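Local coordinates for oligoribonuclease (Colwellia psychrerythraea, PDB 6A4E), which hydrolyses small RNA oligonucleotides, probably as a 3'-to-5' exonuclease of the RNase H-like superfamily, at residues I9-E14 with G110-F115; D23-I28 with K118-F123. The protein carries 1 engineered substitution. All blocks are in the same frame, centred on the assembly; numbering follows the deposited sequence.

Contact 1. Residues I9-E14 with G110-F115; sequences IWLDLE and GQDRRF. With nucleotides of chain C.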
ATOM      1  N   ILE A   9       4.756  -7.695 -11.949  1.00 46.06           N
ATOM      2  CA  ILE A   9       4.772  -6.381 -12.588  1.00 48.77           C
ATOM      3  C   ILE A   9       5.340  -5.317 -11.640  1.00 46.51           C
ATOM      4  O   ILE A   9       4.770  -5.044 -10.566  1.00 42.57           O
ATOM      5  CB  ILE A   9       3.357  -5.934 -13.025  1.00 50.28           C
ATOM      6  CG1 ILE A   9       2.703  -6.999 -13.912  1.00 53.48           C
ATOM      7  CG2 ILE A   9       3.441  -4.636 -13.787  1.00 42.89           C
ATOM      8  CD1 ILE A   9       1.188  -6.877 -14.013  1.00 52.87           C
ATOM      9  N   TRP A  10       6.478  -4.750 -12.020  1.00 39.81           N
ATOM     10  CA  TRP A  10       7.097  -3.706 -11.223  1.00 45.96           C
ATOM     11  C   TRP A  10       6.796  -2.408 -11.925  1.00 47.08           C
ATOM     12  O   TRP A  10       6.803  -2.380 -13.154  1.00 46.54           O
ATOM     13  CB  TRP A  10       8.610  -3.936 -11.092  1.00 43.69           C
ATOM     14  CG  TRP A  10       8.972  -5.128 -10.254  1.00 40.91           C
ATOM     15  CD1 TRP A  10       8.948  -6.441 -10.633  1.00 37.73           C
ATOM     16  CD2 TRP A  10       9.372  -5.106  -8.878  1.00 47.26           C
ATOM     17  NE1 TRP A  10       9.322  -7.239  -9.571  1.00 47.62           N
ATOM     18  CE2 TRP A  10       9.581  -6.446  -8.480  1.00 43.53           C
ATOM     19  CE3 TRP A  10       9.576  -4.076  -7.940  1.00 44.84           C
ATOM     20  CZ2 TRP A  10       9.997  -6.788  -7.187  1.00 44.25           C
ATOM     21  CZ3 TRP A  10      10.000  -4.416  -6.650  1.00 44.26           C
ATOM     22  CH2 TRP A  10      10.195  -5.770  -6.287  1.00 48.47           C
ATOM     23  N   LEU A  11       6.493  -1.345 -11.179  1.00 43.09           N
ATOM     24  CA  LEU A  11       6.274  -0.063 -11.844  1.00 49.52           C
ATOM     25  C   LEU A  11       6.602   1.118 -10.938  1.00 52.03           C
ATOM     26  O   LEU A  11       6.585   1.013  -9.701  1.00 42.03           O
ATOM     27  CB  LEU A  11       4.837   0.054 -12.367  1.00 44.55           C
ATOM     28  CG  LEU A  11       3.634   0.089 -11.422  1.00 47.58           C
ATOM     29  CD1 LEU A  11       3.475   1.427 -10.707  1.00 54.40           C
ATOM     30  CD2 LEU A  11       2.365  -0.221 -12.202  1.00 45.81           C
ATOM     31  N   ASP A  12       6.914   2.239 -11.572  1.00 48.03           N
ATOM     32  CA  ASP A  12       7.077   3.482 -10.847  1.00 51.21           C
ATOM     33  C   ASP A  12       6.443   4.588 -11.691  1.00 52.05           C
ATOM     34  O   ASP A  12       6.550   4.606 -12.935  1.00 43.29           O
ATOM     35  CB  ASP A  12       8.560   3.762 -10.535  1.00 44.46           C
ATOM     36  CG  ASP A  12       8.782   5.134  -9.938  1.00 49.31           C
ATOM     37  OD1 ASP A  12       8.647   5.321  -8.698  1.00 43.73           O
ATOM     38  OD2 ASP A  12       9.077   6.049 -10.737  1.00 57.68           O
ATOM     39  N   LEU A  13       5.750   5.481 -10.992  1.00 51.76           N
ATOM     40  CA  LEU A  13       5.089   6.635 -11.589  1.00 54.00           C
ATOM     41  C   LEU A  13       5.829   7.876 -11.105  1.00 54.83           C
ATOM     42  O   LEU A  13       6.427   7.858 -10.019  1.00 58.69           O
ATOM     43  CB  LEU A  13       3.606   6.678 -11.185  1.00 48.17           C
ATOM     44  CG  LEU A  13       2.525   6.225 -12.186  1.00 53.51           C
ATOM     45  CD1 LEU A  13       2.835   4.877 -12.779  1.00 49.90           C
ATOM     46  CD2 LEU A  13       1.144   6.206 -11.524  1.00 46.24           C
ATOM     47  N   GLU A  14       5.834   8.931 -11.907  1.00 52.06           N
ATOM     48  CA  GLU A  14       6.218  10.245 -11.400  1.00 52.00           C
ATOM     49  C   GLU A  14       5.018  11.164 -11.594  1.00 56.83           C
ATOM     50  O   GLU A  14       4.314  11.060 -12.601  1.00 48.86           O
ATOM     51  CB  GLU A  14       7.466  10.785 -12.098  1.00 53.24           C
ATOM     52  CG  GLU A  14       8.721   9.923 -11.901  1.00 55.35           C
ATOM     53  CD  GLU A  14       9.063   9.703 -10.428  1.00 61.61           C
ATOM     54  OE1 GLU A  14       8.924  10.652  -9.626  1.00 62.87           O
ATOM     55  OE2 GLU A  14       9.459   8.574 -10.065  1.00 62.80           O
ATOM     56  N   GLY A 110       1.612   1.824  -2.966  1.00 37.97           N
ATOM     57  CA  GLY A 110       0.239   2.253  -2.718  1.00 44.50           C
ATOM     58  C   GLY A 110      -0.041   3.705  -3.101  1.00 51.67           C
ATOM     59  O   GLY A 110      -1.157   4.068  -3.492  1.00 51.95           O
ATOM     60  N   GLN A 111       0.981   4.545  -2.991  1.00 49.77           N
ATOM     61  CA  GLN A 111       0.880   5.901  -3.472  1.00 50.45           C
ATOM     62  C   GLN A 111       0.652   5.902  -4.985  1.00 49.94           C
ATOM     63  O   GLN A 111      -0.288   6.530  -5.468  1.00 51.21           O
ATOM     64  CB  GLN A 111       2.130   6.700  -3.104  1.00 52.59           C
ATOM     65  CG  GLN A 111       2.163   8.095  -3.730  1.00 55.46           C
ATOM     66  CD  GLN A 111       1.150   9.063  -3.122  1.00 56.20           C
ATOM     67  OE1 GLN A 111       0.400   8.725  -2.187  1.00 47.17           O
ATOM     68  NE2 GLN A 111       1.130  10.279  -3.649  1.00 58.28           N
ATOM     69  N   ASP A 112       1.495   5.181  -5.726  1.00 48.73           N
ATOM     70  CA  ASP A 112       1.329   5.059  -7.185  1.00 47.59           C
ATOM     71  C   ASP A 112      -0.051   4.528  -7.550  1.00 48.61           C
ATOM     72  O   ASP A 112      -0.725   5.033  -8.465  1.00 47.14           O
ATOM     73  CB  ASP A 112       2.387   4.135  -7.787  1.00 44.68           C
ATOM     74  CG  ASP A 112       3.792   4.604  -7.518  1.00 48.54           C
ATOM     75  OD1 ASP A 112       4.173   4.693  -6.341  1.00 61.46           O
ATOM     76  OD2 ASP A 112       4.533   4.870  -8.481  1.00 52.65           O
ATOM     77  N   ARG A 113      -0.465   3.509  -6.813  1.00 47.18           N
ATOM     78  CA  ARG A 113      -1.747   2.868  -7.046  1.00 50.10           C
ATOM     79  C   ARG A 113      -2.925   3.867  -6.959  1.00 51.75           C
ATOM     80  O   ARG A 113      -3.900   3.744  -7.709  1.00 47.45           O
ATOM     81  CB  ARG A 113      -1.922   1.714  -6.052  1.00 51.42           C
ATOM     82  CG  ARG A 113      -3.200   0.932  -6.208  1.00 52.10           C
ATOM     83  CD  ARG A 113      -3.130  -0.414  -5.485  1.00 49.62           C
ATOM     84  NE  ARG A 113      -3.817  -1.420  -6.286  1.00 54.59           N
ATOM     85  CZ  ARG A 113      -3.348  -2.629  -6.572  1.00 55.51           C
ATOM     86  NH1 ARG A 113      -2.182  -3.032  -6.094  1.00 53.77           N
ATOM     87  NH2 ARG A 113      -4.067  -3.440  -7.336  1.00 61.74           N
ATOM     88  N   ARG A 114      -2.834   4.864  -6.076  1.00 50.63           N
ATOM     89  CA  ARG A 114      -3.873   5.905  -6.019  1.00 47.64           C
ATOM     90  C   ARG A 114      -4.026   6.627  -7.345  1.00 52.35           C
ATOM     91  O   ARG A 114      -5.129   6.987  -7.741  1.00 47.00           O
ATOM     92  CB  ARG A 114      -3.561   6.942  -4.957  1.00 51.50           C
ATOM     93  CG  ARG A 114      -3.382   6.379  -3.563  1.00 49.73           C
ATOM     94  CD  ARG A 114      -2.778   7.438  -2.673  1.00 51.23           C
ATOM     95  NE  ARG A 114      -3.736   8.497  -2.361  1.00 54.23           N
ATOM     96  CZ  ARG A 114      -3.423   9.613  -1.702  1.00 56.52           C
ATOM     97  NH1 ARG A 114      -2.169   9.841  -1.314  1.00 48.39           N
ATOM     98  NH2 ARG A 114      -4.362  10.512  -1.439  1.00 57.03           N
ATOM     99  N   PHE A 115      -2.907   6.842  -8.031  1.00 52.54           N
ATOM    100  CA  PHE A 115      -2.923   7.574  -9.286  1.00 51.13           C
ATOM    101  C   PHE A 115      -3.422   6.681 -10.396  1.00 51.17           C
ATOM    102  O   PHE A 115      -4.082   7.135 -11.335  1.00 52.15           O
ATOM    103  CB  PHE A 115      -1.523   8.132  -9.617  1.00 48.71           C
ATOM    104  CG  PHE A 115      -1.204   9.403  -8.882  1.00 50.02           C
ATOM    105  CD1 PHE A 115      -0.776   9.361  -7.566  1.00 50.86           C
ATOM    106  CD2 PHE A 115      -1.355  10.646  -9.501  1.00 53.23           C
ATOM    107  CE1 PHE A 115      -0.490  10.533  -6.883  1.00 54.48           C
ATOM    108  CE2 PHE A 115      -1.074  11.826  -8.815  1.00 48.58           C
ATOM    109  CZ  PHE A 115      -0.644  11.767  -7.512  1.00 52.49           C
TER
ATOM    110  P     U C   2       9.338   8.704  -5.646  1.00 95.49           P
ATOM    111  OP1   U C   2       9.659   7.815  -6.809  1.00 71.56           O
ATOM    112  OP2   U C   2      10.432   9.219  -4.769  1.00 84.50           O
ATOM    113  O5'   U C   2       8.509   9.958  -6.177  1.00 79.24           O
ATOM    114  C5'   U C   2       7.188   9.802  -6.687  1.00 77.97           C
ATOM    115  C4'   U C   2       6.406  11.098  -6.668  1.00 74.81           C
ATOM    116  O4'   U C   2       6.035  11.454  -5.312  1.00 71.29           O
ATOM    117  C3'   U C   2       7.124  12.335  -7.184  1.00 70.23           C
ATOM    118  O3'   U C   2       7.184  12.392  -8.597  1.00 62.30           O
ATOM    119  C2'   U C   2       6.319  13.469  -6.552  1.00 66.36           C
ATOM    120  O2'   U C   2       5.122  13.730  -7.274  1.00 68.95           O
ATOM    121  C1'   U C   2       5.945  12.862  -5.197  1.00 71.08           C
ATOM    122  N1    U C   2       6.831  13.325  -4.103  1.00 76.87           N
ATOM    123  C2    U C   2       6.654  14.628  -3.638  1.00 75.35           C
ATOM    124  O2    U C   2       5.818  15.396  -4.093  1.00 67.52           O
ATOM    125  N3    U C   2       7.496  14.997  -2.620  1.00 74.23           N
ATOM    126  C4    U C   2       8.473  14.211  -2.038  1.00 78.25           C
ATOM    127  O4    U C   2       9.164  14.681  -1.128  1.00 75.26           O
ATOM    128  C5    U C   2       8.590  12.886  -2.577  1.00 76.68           C
ATOM    129  C6    U C   2       7.783  12.491  -3.565  1.00 74.72           C
TER
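The backbone N of L13 donates to OD2 of D112 over 2.9 Å, fixing the carboxylate of the helix to the strand. The N-H reaches this oxygen nearly along its C-O axis, with an angle of 147° at the hydrogen. Aspartate suits the place: its CB points toward the strand, and with CG anti to the carbonyl carbon (chi1 -59°) the short chain is enough to reach L13 N. The rest of the contact is apolar: L11 and D112 run past each other in opposite directions, CD1 near D112 CB, and L13 CD2 packs 3.8 Å from F115 CB.

D12 and E14 have CB pointing away from the helix, and their carboxylates lie beside U2 of the bound RNA (chain C). D12 OD1 stands 4.1 Å from D112 OD2 and 3.3 Å from OP1 of that nucleotide, a clustering of acids and phosphate consistent with a cation-binding site. E14 has the longer arm; a bend at chi2 (-56°) brings OE1 to within 2.7 Å of the nucleotide's O3', which donates to it. H66 NE2 makes a weak hydrogen bond to the same OE1.

An Asp-x-Glu strand meeting a helix aspartate beside a bound phosphate is the arrangement of DEDDh exonucleases, whose acids hold two divalent metal ions; D12, E14 and D112 probably supply three of the four acids, as in relatives.

Contact 2. Residues D23-I28 with K118-F123; sequences DVILEI and KYMPDF
I28 and M120 meet end to end, I28 CD1 lying 3.5 Å from CE of the methionine. The sulfur touches both isoleucines: SD of M120 is 3.7 Å from CD1 of I25, whose side chain crosses it at a slant, and 3.9 Å from CD1 of I28. The same I25 methyl slides past Y119 and touches its CB at 3.8 Å. An unbranched, flexible methionine suits this spot, since the bend at chi3 (62°) turns CE to I28 CD1 while SD stays near both side chains. Farther along, the Y119 hydroxyl gives a weak hydrogen bond to the backbone O of D23, 2.8 Å from OH. That oxygen approaches the ring obliquely, 3.2 Å from Y119 CE2, and V24 CG1 borders the hydroxyl.

Neighbouring groups hold these side chains in place. CG of K118 sits over the centre of one face of the Y119 ring. D23 CB points away from the helix, and its carboxylate accepts from T16 OG1 and E19 N. M120 stands where helix 109-119 ends and helix 121-124 begins, so its side chain drops from the junction onto the sheet; P121, with no N-H to offer, fits the first turn that follows.

On the strand, L26 and E27 both face E14 of strand 8-15, a classic beta bulge. The extra residue breaks the usual alternation, which is why I25 and I28, three positions apart, both point toward the helices; L13 of the neighbouring strand 8-15 touches both. The result is a bulged antiparallel strand covered on one face by a helix-to-helix junction, part of the alpha/beta/alpha RNase H-like fold of these exonucleases.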
ATOM      1  N   ASP A  23      -3.259  16.417  -8.464  1.00 60.27           N
ATOM      2  CA  ASP A  23      -2.051  16.122  -9.250  1.00 56.62           C
ATOM      3  C   ASP A  23      -2.246  15.049 -10.333  1.00 53.43           C
ATOM      4  O   ASP A  23      -3.168  14.226 -10.252  1.00 49.07           O
ATOM      5  CB  ASP A  23      -0.914  15.717  -8.309  1.00 60.02           C
ATOM      6  CG  ASP A  23      -0.472  16.859  -7.418  1.00 60.36           C
ATOM      7  OD1 ASP A  23      -0.257  17.967  -7.960  1.00 64.55           O
ATOM      8  OD2 ASP A  23      -0.379  16.661  -6.185  1.00 58.29           O
ATOM      9  N   VAL A  24      -1.378  15.080 -11.345  1.00 49.92           N
ATOM     10  CA  VAL A  24      -1.487  14.201 -12.502  1.00 46.13           C
ATOM     11  C   VAL A  24      -0.173  13.448 -12.720  1.00 53.06           C
ATOM     12  O   VAL A  24       0.843  13.729 -12.070  1.00 51.06           O
ATOM     13  CB  VAL A  24      -1.859  14.992 -13.806  1.00 50.09           C
ATOM     14  CG1 VAL A  24      -3.217  15.628 -13.680  1.00 38.84           C
ATOM     15  CG2 VAL A  24      -0.810  16.064 -14.134  1.00 50.02           C
ATOM     16  N   ILE A  25      -0.205  12.492 -13.644  1.00 51.57           N
ATOM     17  CA  ILE A  25       0.926  11.616 -13.909  1.00 48.09           C
ATOM     18  C   ILE A  25       1.831  12.223 -14.964  1.00 47.42           C
ATOM     19  O   ILE A  25       1.356  12.687 -15.996  1.00 48.54           O
ATOM     20  CB  ILE A  25       0.453  10.213 -14.399  1.00 48.36           C
ATOM     21  CG1 ILE A  25      -0.336   9.483 -13.314  1.00 46.74           C
ATOM     22  CG2 ILE A  25       1.619   9.366 -14.910  1.00 37.48           C
ATOM     23  CD1 ILE A  25      -1.182   8.376 -13.858  1.00 44.48           C
ATOM     24  N   LEU A  26       3.136  12.176 -14.704  1.00 46.79           N
ATOM     25  CA  LEU A  26       4.146  12.664 -15.623  1.00 50.49           C
ATOM     26  C   LEU A  26       4.931  11.528 -16.255  1.00 48.98           C
ATOM     27  O   LEU A  26       5.453  11.676 -17.364  1.00 47.36           O
ATOM     28  CB  LEU A  26       5.125  13.588 -14.903  1.00 52.54           C
ATOM     29  CG  LEU A  26       4.539  14.781 -14.165  1.00 53.25           C
ATOM     30  CD1 LEU A  26       5.644  15.538 -13.443  1.00 53.56           C
ATOM     31  CD2 LEU A  26       3.825  15.661 -15.177  1.00 50.38           C
ATOM     32  N   GLU A  27       5.062  10.410 -15.551  1.00 50.25           N
ATOM     33  CA  GLU A  27       5.918   9.348 -16.062  1.00 52.90           C
ATOM     34  C   GLU A  27       5.477   7.964 -15.602  1.00 51.54           C
ATOM     35  O   GLU A  27       4.978   7.803 -14.496  1.00 54.06           O
ATOM     36  CB  GLU A  27       7.362   9.590 -15.641  1.00 48.85           C
ATOM     37  CG  GLU A  27       8.370   8.889 -16.528  1.00 56.45           C
ATOM     38  CD  GLU A  27       9.799   9.024 -16.012  1.00 58.34           C
ATOM     39  OE1 GLU A  27       9.981   9.408 -14.832  1.00 56.80           O
ATOM     40  OE2 GLU A  27      10.737   8.738 -16.791  1.00 58.90           O
ATOM     41  N   ILE A  28       5.675   6.973 -16.470  1.00 48.78           N
ATOM     42  CA  ILE A  28       5.345   5.576 -16.191  1.00 55.49           C
ATOM     43  C   ILE A  28       6.442   4.682 -16.743  1.00 52.15           C
ATOM     44  O   ILE A  28       6.788   4.808 -17.919  1.00 51.35           O
ATOM     45  CB  ILE A  28       4.004   5.091 -16.854  1.00 51.51           C
ATOM     46  CG1 ILE A  28       2.935   6.175 -16.864  1.00 59.17           C
ATOM     47  CG2 ILE A  28       3.479   3.822 -16.164  1.00 54.68           C
ATOM     48  CD1 ILE A  28       1.653   5.724 -17.537  1.00 65.12           C
ATOM     49  N   LYS A 118      -7.293   6.245 -10.047  1.00 53.26           N
ATOM     50  CA  LYS A 118      -8.023   7.408 -10.538  1.00 52.60           C
ATOM     51  C   LYS A 118      -7.829   7.682 -12.033  1.00 50.87           C
ATOM     52  O   LYS A 118      -8.782   7.962 -12.746  1.00 53.97           O
ATOM     53  CB  LYS A 118      -7.633   8.652  -9.737  1.00 49.81           C
ATOM     54  CG  LYS A 118      -8.162   9.903 -10.375  1.00 48.23           C
ATOM     55  CD  LYS A 118      -8.241  11.057  -9.429  1.00 51.42           C
ATOM     56  CE  LYS A 118      -8.688  12.301 -10.197  1.00 49.96           C
ATOM     57  NZ  LYS A 118      -8.665  13.499  -9.329  1.00 52.43           N
ATOM     58  N   TYR A 119      -6.590   7.594 -12.506  1.00 52.55           N
ATOM     59  CA  TYR A 119      -6.266   8.013 -13.867  1.00 43.85           C
ATOM     60  C   TYR A 119      -6.117   6.892 -14.879  1.00 53.50           C
ATOM     61  O   TYR A 119      -6.151   7.151 -16.081  1.00 61.43           O
ATOM     62  CB  TYR A 119      -4.982   8.841 -13.855  1.00 47.18           C
ATOM     63  CG  TYR A 119      -5.169  10.155 -13.133  1.00 50.58           C
ATOM     64  CD1 TYR A 119      -5.995  11.155 -13.682  1.00 54.09           C
ATOM     65  CD2 TYR A 119      -4.541  10.412 -11.907  1.00 44.97           C
ATOM     66  CE1 TYR A 119      -6.194  12.375 -13.033  1.00 50.21           C
ATOM     67  CE2 TYR A 119      -4.738  11.626 -11.249  1.00 48.94           C
ATOM     68  CZ  TYR A 119      -5.562  12.601 -11.831  1.00 53.56           C
ATOM     69  OH  TYR A 119      -5.773  13.800 -11.214  1.00 52.46           O
ATOM     70  N   MET A 120      -5.921   5.655 -14.421  1.00 53.44           N
ATOM     71  CA  MET A 120      -5.741   4.527 -15.336  1.00 50.21           C
ATOM     72  C   MET A 120      -6.447   3.241 -14.874  1.00 53.46           C
ATOM     73  O   MET A 120      -5.831   2.169 -14.856  1.00 58.23           O
ATOM     74  CB  MET A 120      -4.241   4.225 -15.513  1.00 52.22           C
ATOM     75  CG  MET A 120      -3.336   5.445 -15.608  1.00 50.51           C
ATOM     76  SD  MET A 120      -1.583   5.030 -15.495  1.00 55.39           S
ATOM     77  CE  MET A 120      -1.376   3.992 -16.943  1.00 51.30           C
ATOM     78  N   PRO A 121      -7.739   3.328 -14.506  1.00 56.40           N
ATOM     79  CA  PRO A 121      -8.400   2.181 -13.865  1.00 54.35           C
ATOM     80  C   PRO A 121      -8.397   0.919 -14.730  1.00 56.00           C
ATOM     81  O   PRO A 121      -8.426  -0.179 -14.184  1.00 60.05           O
ATOM     82  CB  PRO A 121      -9.828   2.682 -13.655  1.00 56.85           C
ATOM     83  CG  PRO A 121     -10.031   3.644 -14.778  1.00 46.01           C
ATOM     84  CD  PRO A 121      -8.715   4.358 -14.915  1.00 54.08           C
ATOM     85  N   ASP A 122      -8.375   1.075 -16.050  1.00 58.09           N
ATOM     86  CA  ASP A 122      -8.302  -0.068 -16.961  1.00 60.71           C
ATOM     87  C   ASP A 122      -7.032  -0.842 -16.693  1.00 62.03           C
ATOM     88  O   ASP A 122      -7.047  -2.076 -16.562  1.00 54.17           O
ATOM     89  CB  ASP A 122      -8.328   0.373 -18.429  1.00 60.35           C
ATOM     90  CG  ASP A 122      -9.712   0.787 -18.890  1.00 70.97           C
ATOM     91  OD1 ASP A 122     -10.710   0.359 -18.255  1.00 64.87           O
ATOM     92  OD2 ASP A 122      -9.795   1.541 -19.892  1.00 71.77           O
ATOM     93  N   PHE A 123      -5.933  -0.094 -16.616  1.00 58.27           N
ATOM     94  CA  PHE A 123      -4.629  -0.662 -16.312  1.00 57.88           C
ATOM     95  C   PHE A 123      -4.632  -1.306 -14.919  1.00 54.18           C
ATOM     96  O   PHE A 123      -4.144  -2.414 -14.753  1.00 49.15           O
ATOM     97  CB  PHE A 123      -3.564   0.428 -16.435  1.00 51.91           C
ATOM     98  CG  PHE A 123      -2.161  -0.028 -16.144  1.00 56.42           C
ATOM     99  CD1 PHE A 123      -1.501  -0.906 -16.993  1.00 53.23           C
ATOM    100  CD2 PHE A 123      -1.482   0.466 -15.038  1.00 53.88           C
ATOM    101  CE1 PHE A 123      -0.211  -1.305 -16.731  1.00 50.04           C
ATOM    102  CE2 PHE A 123      -0.182   0.070 -14.774  1.00 50.44           C
ATOM    103  CZ  PHE A 123       0.453  -0.810 -15.623  1.00 47.88           C
TER

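Both contacts join helix 109-119, with helix 121-124 following it in contact 2, to two adjacent antiparallel strands of one sheet, and their centres lie 8 Å apart. The seam between them runs along E14: its O probably accepts from L26 N at 2.7 Å, and its N probably donates to E27 O at 3.0 Å. The bulge of contact 2 is thus bonded directly to the backbone of a residue that accepts a hydrogen bond from the RNA in contact 1. Packing continues the join, with L13 CD1 3.6 Å from I28 CG2 and, from the helix side, F115 CE2 3.5 Å from D23 O. Contact 1 touches the bound nucleotide, whereas contact 2 comes no nearer to the RNA than about 6 Å between nearest atoms.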